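Long-range contacts in oxalate biosynthetic component 1 (Burkholderia thailandensis, PDB 5IKY), which makes oxalate in quorum sensing-dependent oxalogenesis as a bifunctional enzyme that joins a serine hydrolase activity with an additional lyase activity: residues Ile866-Glu871 and Asp945-Arg950; Glu961-Phe966 and Asp983-Ser988. All coordinates share one frame; numbering follows the deposited sequence.

Contact 1. Residues Ile866-Glu871 and Asp945-Arg950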
ATOM      1  N   ILE A 866     -24.877  26.283  -9.663  1.00100.36           N
ATOM      2  CA  ILE A 866     -25.051  27.334 -10.662  1.00 99.25           C
ATOM      3  C   ILE A 866     -24.228  27.115 -11.932  1.00 85.06           C
ATOM      4  O   ILE A 866     -24.472  27.761 -12.951  1.00 89.76           O
ATOM      5  CB  ILE A 866     -24.683  28.722 -10.087  1.00 99.91           C
ATOM      6  CG1 ILE A 866     -23.178  28.812  -9.821  1.00 94.51           C
ATOM      7  CG2 ILE A 866     -25.481  29.018  -8.822  1.00 98.32           C
ATOM      8  CD1 ILE A 866     -22.718  30.182  -9.371  1.00 83.44           C
ATOM      9  N   TYR A 867     -23.260  26.207 -11.875  1.00 79.91           N
ATOM     10  CA  TYR A 867     -22.333  26.015 -12.989  1.00 84.34           C
ATOM     11  C   TYR A 867     -22.767  24.904 -13.943  1.00 92.44           C
ATOM     12  O   TYR A 867     -23.140  23.811 -13.513  1.00 88.58           O
ATOM     13  CB  TYR A 867     -20.928  25.719 -12.455  1.00 76.23           C
ATOM     14  CG  TYR A 867     -19.870  25.546 -13.522  1.00 81.19           C
ATOM     15  CD1 TYR A 867     -19.533  24.285 -13.994  1.00 84.81           C
ATOM     16  CD2 TYR A 867     -19.199  26.644 -14.047  1.00 85.42           C
ATOM     17  CE1 TYR A 867     -18.565  24.121 -14.964  1.00 84.71           C
ATOM     18  CE2 TYR A 867     -18.227  26.488 -15.018  1.00 97.60           C
ATOM     19  CZ  TYR A 867     -17.915  25.224 -15.473  1.00 95.76           C
ATOM     20  OH  TYR A 867     -16.950  25.061 -16.440  1.00106.85           O
ATOM     21  N   PHE A 868     -22.710  25.196 -15.240  1.00 86.14           N
ATOM     22  CA  PHE A 868     -22.973  24.199 -16.274  1.00 92.19           C
ATOM     23  C   PHE A 868     -22.331  24.611 -17.601  1.00 94.98           C
ATOM     24  O   PHE A 868     -22.259  25.797 -17.924  1.00100.17           O
ATOM     25  CB  PHE A 868     -24.479  23.981 -16.453  1.00 96.95           C
ATOM     26  CG  PHE A 868     -25.214  25.182 -16.978  1.00 94.99           C
ATOM     27  CD1 PHE A 868     -25.601  26.204 -16.126  1.00101.08           C
ATOM     28  CD2 PHE A 868     -25.531  25.281 -18.322  1.00 98.57           C
ATOM     29  CE1 PHE A 868     -26.281  27.306 -16.608  1.00105.39           C
ATOM     30  CE2 PHE A 868     -26.214  26.379 -18.810  1.00103.06           C
ATOM     31  CZ  PHE A 868     -26.589  27.394 -17.952  1.00100.81           C
ATOM     32  N   SER A 869     -21.866  23.625 -18.363  1.00 92.94           N
ATOM     33  CA  SER A 869     -21.169  23.886 -19.619  1.00 89.23           C
ATOM     34  C   SER A 869     -22.126  23.991 -20.798  1.00 91.92           C
ATOM     35  O   SER A 869     -23.315  23.693 -20.678  1.00102.64           O
ATOM     36  CB  SER A 869     -20.140  22.789 -19.897  1.00 97.80           C
ATOM     37  OG  SER A 869     -20.773  21.542 -20.135  1.00101.21           O
ATOM     38  N   GLU A 870     -21.594  24.411 -21.942  1.00 87.18           N
ATOM     39  CA  GLU A 870     -22.379  24.503 -23.167  1.00 90.07           C
ATOM     40  C   GLU A 870     -22.737  23.111 -23.676  1.00 89.00           C
ATOM     41  O   GLU A 870     -23.788  22.914 -24.286  1.00106.22           O
ATOM     42  CB  GLU A 870     -21.616  25.283 -24.241  1.00 79.15           C
ATOM     43  N   GLU A 871     -21.855  22.149 -23.418  1.00 96.51           N
ATOM     44  CA  GLU A 871     -22.082  20.767 -23.825  1.00103.88           C
ATOM     45  C   GLU A 871     -23.219  20.143 -23.023  1.00109.35           C
ATOM     46  O   GLU A 871     -23.953  19.291 -23.526  1.00109.14           O
ATOM     47  CB  GLU A 871     -20.806  19.934 -23.661  1.00104.26           C
ATOM     48  CG  GLU A 871     -19.666  20.329 -24.591  1.00114.87           C
ATOM     49  CD  GLU A 871     -18.973  21.610 -24.167  1.00122.85           C
ATOM     50  OE1 GLU A 871     -18.459  21.662 -23.029  1.00117.55           O
ATOM     51  OE2 GLU A 871     -18.950  22.568 -24.968  1.00128.99           O
ATOM     52  N   ASP A 945     -29.165  18.655 -13.794  1.00 86.72           N
ATOM     53  CA  ASP A 945     -29.993  18.947 -12.630  1.00 88.78           C
ATOM     54  C   ASP A 945     -29.986  20.440 -12.326  1.00 95.95           C
ATOM     55  O   ASP A 945     -31.017  21.020 -11.985  1.00102.19           O
ATOM     56  CB  ASP A 945     -29.500  18.157 -11.415  1.00 89.46           C
ATOM     57  CG  ASP A 945     -29.471  16.661 -11.665  1.00111.83           C
ATOM     58  OD1 ASP A 945     -29.788  16.238 -12.797  1.00130.94           O
ATOM     59  OD2 ASP A 945     -29.115  15.907 -10.734  1.00110.19           O
ATOM     60  N   VAL A 946     -28.811  21.051 -12.454  1.00 97.67           N
ATOM     61  CA  VAL A 946     -28.643  22.481 -12.221  1.00 99.81           C
ATOM     62  C   VAL A 946     -29.506  23.306 -13.173  1.00100.67           C
ATOM     63  O   VAL A 946     -30.212  24.222 -12.750  1.00 97.35           O
ATOM     64  CB  VAL A 946     -27.166  22.904 -12.376  1.00 88.20           C
ATOM     65  CG1 VAL A 946     -27.042  24.418 -12.447  1.00 92.43           C
ATOM     66  CG2 VAL A 946     -26.330  22.348 -11.232  1.00 74.14           C
ATOM     67  N   GLN A 947     -29.446  22.970 -14.457  1.00 99.19           N
ATOM     68  CA  GLN A 947     -30.222  23.670 -15.474  1.00100.21           C
ATOM     69  C   GLN A 947     -31.718  23.473 -15.269  1.00102.17           C
ATOM     70  O   GLN A 947     -32.515  24.367 -15.558  1.00113.87           O
ATOM     71  CB  GLN A 947     -29.820  23.199 -16.871  1.00 92.60           C
ATOM     72  CG  GLN A 947     -28.364  23.444 -17.214  1.00 85.64           C
ATOM     73  CD  GLN A 947     -28.022  23.008 -18.623  1.00 92.02           C
ATOM     74  OE1 GLN A 947     -28.467  23.616 -19.597  1.00 94.70           O
ATOM     75  NE2 GLN A 947     -27.230  21.949 -18.739  1.00 91.99           N
ATOM     76  N   ALA A 948     -32.094  22.297 -14.775  1.00 93.92           N
ATOM     77  CA  ALA A 948     -33.492  21.989 -14.502  1.00 95.22           C
ATOM     78  C   ALA A 948     -34.028  22.878 -13.384  1.00109.82           C
ATOM     79  O   ALA A 948     -35.166  23.342 -13.439  1.00120.37           O
ATOM     80  CB  ALA A 948     -33.656  20.521 -14.141  1.00 81.34           C
ATOM     81  N   CYS A 949     -33.198  23.112 -12.373  1.00110.28           N
ATOM     82  CA  CYS A 949     -33.564  23.997 -11.273  1.00109.27           C
ATOM     83  C   CYS A 949     -33.714  25.436 -11.758  1.00109.40           C
ATOM     84  O   CYS A 949     -34.612  26.155 -11.322  1.00108.89           O
ATOM     85  CB  CYS A 949     -32.524  23.926 -10.152  1.00 90.07           C
ATOM     86  SG  CYS A 949     -32.420  22.324  -9.317  1.00113.62           S
ATOM     87  N   ARG A 950     -32.833  25.847 -12.665  1.00106.03           N
ATOM     88  CA  ARG A 950     -32.864  27.201 -13.210  1.00106.65           C
ATOM     89  C   ARG A 950     -34.142  27.445 -14.010  1.00115.81           C
ATOM     90  O   ARG A 950     -34.791  28.480 -13.856  1.00121.98           O
ATOM     91  CB  ARG A 950     -31.635  27.456 -14.086  1.00 87.55           C
TER

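Contact 2. Residues Glu961-Phe966 and Asp983-Ser988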
ATOM      1  N   GLU A 961     -41.854  20.112  -5.066  1.00110.41           N
ATOM      2  CA  GLU A 961     -42.260  19.716  -6.411  1.00115.50           C
ATOM      3  C   GLU A 961     -41.042  19.322  -7.240  1.00123.16           C
ATOM      4  O   GLU A 961     -41.080  18.347  -7.991  1.00125.29           O
ATOM      5  CB  GLU A 961     -43.032  20.844  -7.102  1.00 98.57           C
ATOM      6  N   LEU A 962     -39.963  20.085  -7.093  1.00124.68           N
ATOM      7  CA  LEU A 962     -38.709  19.774  -7.773  1.00114.51           C
ATOM      8  C   LEU A 962     -38.134  18.451  -7.281  1.00110.37           C
ATOM      9  O   LEU A 962     -37.527  17.708  -8.050  1.00116.18           O
ATOM     10  CB  LEU A 962     -37.692  20.900  -7.572  1.00109.46           C
ATOM     11  CG  LEU A 962     -37.705  22.017  -8.618  1.00110.67           C
ATOM     12  CD1 LEU A 962     -36.856  23.194  -8.166  1.00104.26           C
ATOM     13  CD2 LEU A 962     -37.220  21.490  -9.960  1.00110.45           C
ATOM     14  N   ARG A 963     -38.327  18.162  -5.997  1.00107.87           N
ATOM     15  CA  ARG A 963     -37.892  16.891  -5.427  1.00111.28           C
ATOM     16  C   ARG A 963     -38.671  15.733  -6.040  1.00117.07           C
ATOM     17  O   ARG A 963     -38.108  14.675  -6.322  1.00116.50           O
ATOM     18  CB  ARG A 963     -38.062  16.884  -3.907  1.00111.27           C
ATOM     19  CG  ARG A 963     -37.219  17.914  -3.177  1.00105.27           C
ATOM     20  CD  ARG A 963     -37.283  17.700  -1.674  1.00114.11           C
ATOM     21  NE  ARG A 963     -36.628  18.777  -0.938  1.00130.89           N
ATOM     22  CZ  ARG A 963     -36.339  18.729   0.358  1.00131.66           C
ATOM     23  NH1 ARG A 963     -36.644  17.650   1.067  1.00132.79           N
ATOM     24  NH2 ARG A 963     -35.742  19.757   0.945  1.00126.21           N
ATOM     25  N   ALA A 964     -39.968  15.943  -6.241  1.00119.20           N
ATOM     26  CA  ALA A 964     -40.817  14.945  -6.876  1.00118.92           C
ATOM     27  C   ALA A 964     -40.397  14.743  -8.325  1.00116.28           C
ATOM     28  O   ALA A 964     -40.440  13.629  -8.849  1.00118.91           O
ATOM     29  CB  ALA A 964     -42.279  15.357  -6.795  1.00124.13           C
ATOM     30  N   PHE A 965     -39.985  15.833  -8.965  1.00107.39           N
ATOM     31  CA  PHE A 965     -39.510  15.792 -10.341  1.00110.66           C
ATOM     32  C   PHE A 965     -38.241  14.953 -10.461  1.00113.63           C
ATOM     33  O   PHE A 965     -38.087  14.175 -11.403  1.00115.78           O
ATOM     34  CB  PHE A 965     -39.258  17.211 -10.858  1.00116.40           C
ATOM     35  CG  PHE A 965     -38.602  17.259 -12.209  1.00117.94           C
ATOM     36  CD1 PHE A 965     -37.241  17.503 -12.325  1.00124.24           C
ATOM     37  CD2 PHE A 965     -39.342  17.059 -13.362  1.00110.00           C
ATOM     38  CE1 PHE A 965     -36.634  17.547 -13.565  1.00120.67           C
ATOM     39  CE2 PHE A 965     -38.740  17.101 -14.606  1.00103.06           C
ATOM     40  CZ  PHE A 965     -37.385  17.346 -14.707  1.00113.71           C
ATOM     41  N   PHE A 966     -37.337  15.114  -9.499  1.00108.56           N
ATOM     42  CA  PHE A 966     -36.065  14.398  -9.508  1.00104.14           C
ATOM     43  C   PHE A 966     -36.221  12.948  -9.062  1.00 99.14           C
ATOM     44  O   PHE A 966     -35.337  12.123  -9.294  1.00 99.04           O
ATOM     45  CB  PHE A 966     -35.044  15.113  -8.617  1.00102.54           C
ATOM     46  CG  PHE A 966     -34.454  16.345  -9.241  1.00 98.99           C
ATOM     47  CD1 PHE A 966     -33.974  16.317 -10.540  1.00 93.17           C
ATOM     48  CD2 PHE A 966     -34.391  17.537  -8.534  1.00105.07           C
ATOM     49  CE1 PHE A 966     -33.435  17.449 -11.122  1.00 90.51           C
ATOM     50  CE2 PHE A 966     -33.853  18.674  -9.111  1.00105.67           C
ATOM     51  CZ  PHE A 966     -33.374  18.629 -10.407  1.00 98.17           C
ATOM     52  N   ASP A 983     -25.789  17.574  -1.071  1.00 94.57           N
ATOM     53  CA  ASP A 983     -26.777  18.517  -0.550  1.00101.37           C
ATOM     54  C   ASP A 983     -27.482  19.329  -1.637  1.00105.76           C
ATOM     55  O   ASP A 983     -28.221  20.265  -1.332  1.00111.49           O
ATOM     56  CB  ASP A 983     -26.117  19.468   0.451  1.00 91.01           C
ATOM     57  CG  ASP A 983     -25.691  18.768   1.726  1.00104.78           C
ATOM     58  OD1 ASP A 983     -26.313  17.742   2.075  1.00106.47           O
ATOM     59  OD2 ASP A 983     -24.737  19.242   2.378  1.00118.28           O
ATOM     60  N   TRP A 984     -27.260  18.975  -2.898  1.00 91.75           N
ATOM     61  CA  TRP A 984     -27.920  19.664  -4.003  1.00 91.07           C
ATOM     62  C   TRP A 984     -29.257  19.020  -4.355  1.00 96.46           C
ATOM     63  O   TRP A 984     -29.519  17.871  -3.994  1.00 91.09           O
ATOM     64  CB  TRP A 984     -27.031  19.676  -5.248  1.00 89.71           C
ATOM     65  CG  TRP A 984     -25.882  20.632  -5.195  1.00 84.49           C
ATOM     66  CD1 TRP A 984     -25.483  21.383  -4.128  1.00 89.49           C
ATOM     67  CD2 TRP A 984     -24.982  20.945  -6.265  1.00 91.75           C
ATOM     68  NE1 TRP A 984     -24.387  22.140  -4.466  1.00 88.04           N
ATOM     69  CE2 TRP A 984     -24.058  21.888  -5.773  1.00 90.03           C
ATOM     70  CE3 TRP A 984     -24.863  20.511  -7.590  1.00 83.49           C
ATOM     71  CZ2 TRP A 984     -23.034  22.410  -6.559  1.00 89.94           C
ATOM     72  CZ3 TRP A 984     -23.845  21.031  -8.369  1.00 82.42           C
ATOM     73  CH2 TRP A 984     -22.943  21.970  -7.852  1.00 83.98           C
ATOM     74  N   LEU A 985     -30.099  19.770  -5.059  1.00 83.90           N
ATOM     75  CA  LEU A 985     -31.295  19.210  -5.673  1.00 93.34           C
ATOM     76  C   LEU A 985     -30.898  18.424  -6.915  1.00106.17           C
ATOM     77  O   LEU A 985     -30.292  18.979  -7.833  1.00124.95           O
ATOM     78  CB  LEU A 985     -32.290  20.311  -6.046  1.00105.54           C
ATOM     79  CG  LEU A 985     -33.348  20.716  -5.021  1.00104.47           C
ATOM     80  CD1 LEU A 985     -34.124  21.925  -5.519  1.00103.00           C
ATOM     81  CD2 LEU A 985     -34.288  19.554  -4.743  1.00 95.76           C
ATOM     82  N   GLY A 986     -31.229  17.138  -6.951  1.00 89.49           N
ATOM     83  CA  GLY A 986     -30.870  16.331  -8.100  1.00 95.48           C
ATOM     84  C   GLY A 986     -31.208  14.855  -8.033  1.00 95.20           C
ATOM     85  O   GLY A 986     -31.873  14.385  -7.111  1.00 90.76           O
ATOM     86  N   THR A 987     -30.728  14.126  -9.035  1.00 87.16           N
ATOM     87  CA  THR A 987     -31.026  12.710  -9.193  1.00 89.64           C
ATOM     88  C   THR A 987     -30.271  11.858  -8.179  1.00 85.30           C
ATOM     89  O   THR A 987     -29.088  12.087  -7.925  1.00 94.73           O
ATOM     90  CB  THR A 987     -30.671  12.231 -10.616  1.00 94.51           C
ATOM     91  OG1 THR A 987     -31.173  13.167 -11.578  1.00 91.98           O
ATOM     92  CG2 THR A 987     -31.260  10.857 -10.884  1.00 98.16           C
ATOM     93  N   SER A 988     -30.958  10.877  -7.601  1.00 91.00           N
ATOM     94  CA  SER A 988     -30.318   9.939  -6.686  1.00 87.07           C
ATOM     95  C   SER A 988     -29.395   9.000  -7.454  1.00 90.76           C
ATOM     96  O   SER A 988     -29.712   8.574  -8.563  1.00 98.18           O
ATOM     97  CB  SER A 988     -31.363   9.144  -5.905  1.00 81.10           C
ATOM     98  OG  SER A 988     -32.088   9.988  -5.028  1.00 90.53           O
TER

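Contact 1. Residues Ile866-Glu871 and Asp945-Arg950
Phe868 lies with one ring face against the side chain of Gln947. The methylene CG of Gln947 sits 3.8 Å from the centroid of the Phe868 ring, a CH-pi contact displaced toward the rim, and Gln947 CD comes within 3.4 Å of Phe868 CD2. The amide runs on nearly parallel to the ring plane (13°) but past the rim near CD2 and CE2, with Gln947 OE1 3.7 Å from Phe868 CE2. Phe868 has CG between its backbone N and carbonyl carbon (chi1 65°), which turns the ring toward the helix. Gln947 runs extended beyond CG and crosses the aromatic side chain at about a right angle.

Val946, one residue earlier on the helix, packs beside this pair. Its CG1 methyl approaches Ile866 C at 3.9 Å, and it also lies 4.3 Å from Phe868 CD1, oblique to the ring. This methyl therefore meets both the loop backbone and the aromatic side chain.

Farther out, hydrogen bonds anchor Gln947 and the backbone on both sides of Phe868. Gln947 NE2 binds Gln943 O one turn back on helix 937-955, and Gln943 OE1 receives Ser869 N. Ser869 is the N-cap residue of helix 870-879, whose Ser872, Gln873 and Tyr876 also touch Gln947. On the other flank, the backbone N atoms of Ile866 and Tyr867 both bind Asp862 OD2. The contact thus packs the turn entering helix 870-879 against helix 937-955, part of the crossover between parallel strands 929-935 and 969-976 of the alpha/beta hydrolase sheet.

No hydrogen bond joins the two segments directly, so the contact rests on apolar and CH-pi packing. One N-H of Gln947 NE2 ties the amide to its own helix, which restrains how CG meets the ring.

Contact 2. Residues Glu961-Phe966 and Asp983-Ser988
Phe966, ending helix 959-966, has its CA 5.3 Å from the CA of Thr987, whereas the CA atoms of Arg963 and Leu985 stand 7.0 Å apart, so helix and loop converge toward Thr987. The helix leads into strand 969-976 of the alpha/beta hydrolase sheet, and the loop leads from that strand to its parallel neighbour 988-992.

Phe966 carries the contact. Its ring lies flat over the backbone of Gly986, whose CA is 3.7 Å from the ring centroid and 9° off the ring normal, a CH-pi contact nearly over the centre. Gly986, almost fully extended (phi 176°, psi -173°), presents its main chain to the ring. Gly986 N also sits over this face, 3.6 Å from Phe966 CD2. Phe965 CD1 meets the opposite face near its rim, so the ring is sandwiched.

Leu985 completes the packing through three of its carbons: its CB meets Phe966 CE2 at 3.8 Å, while its two methyls part toward the helix. CD1 of Leu985 reaches Leu962 CD1 at 4.0 Å, and CD2 of Leu985 rests 3.7 Å from Arg963 CG, on the aliphatic base of the extended arginine.

How the contacts relate
The two contacts lie 14 Å apart between centres, both in the C-terminal alpha/beta hydrolase region, and follow in series along the chain: contact 1 closes before contact 2 opens. Helix 937-955 in contact 1 and helix 959-966 in contact 2 are consecutive; the chain then passes through strand 969-976 and returns in the 983-988 loop on its way to strand 988-992. Asp945 couples the contacts directly: its OD2 lies 2.9 Å from Thr987 N, a probable hydrogen bond, and its backbone O packs against Phe966 CZ. Val946 further touches Trp984, and Cys949 touches Leu985. Helix 937-955 is thus held between the turn before helix 870-879 and the loop entering strand 988-992.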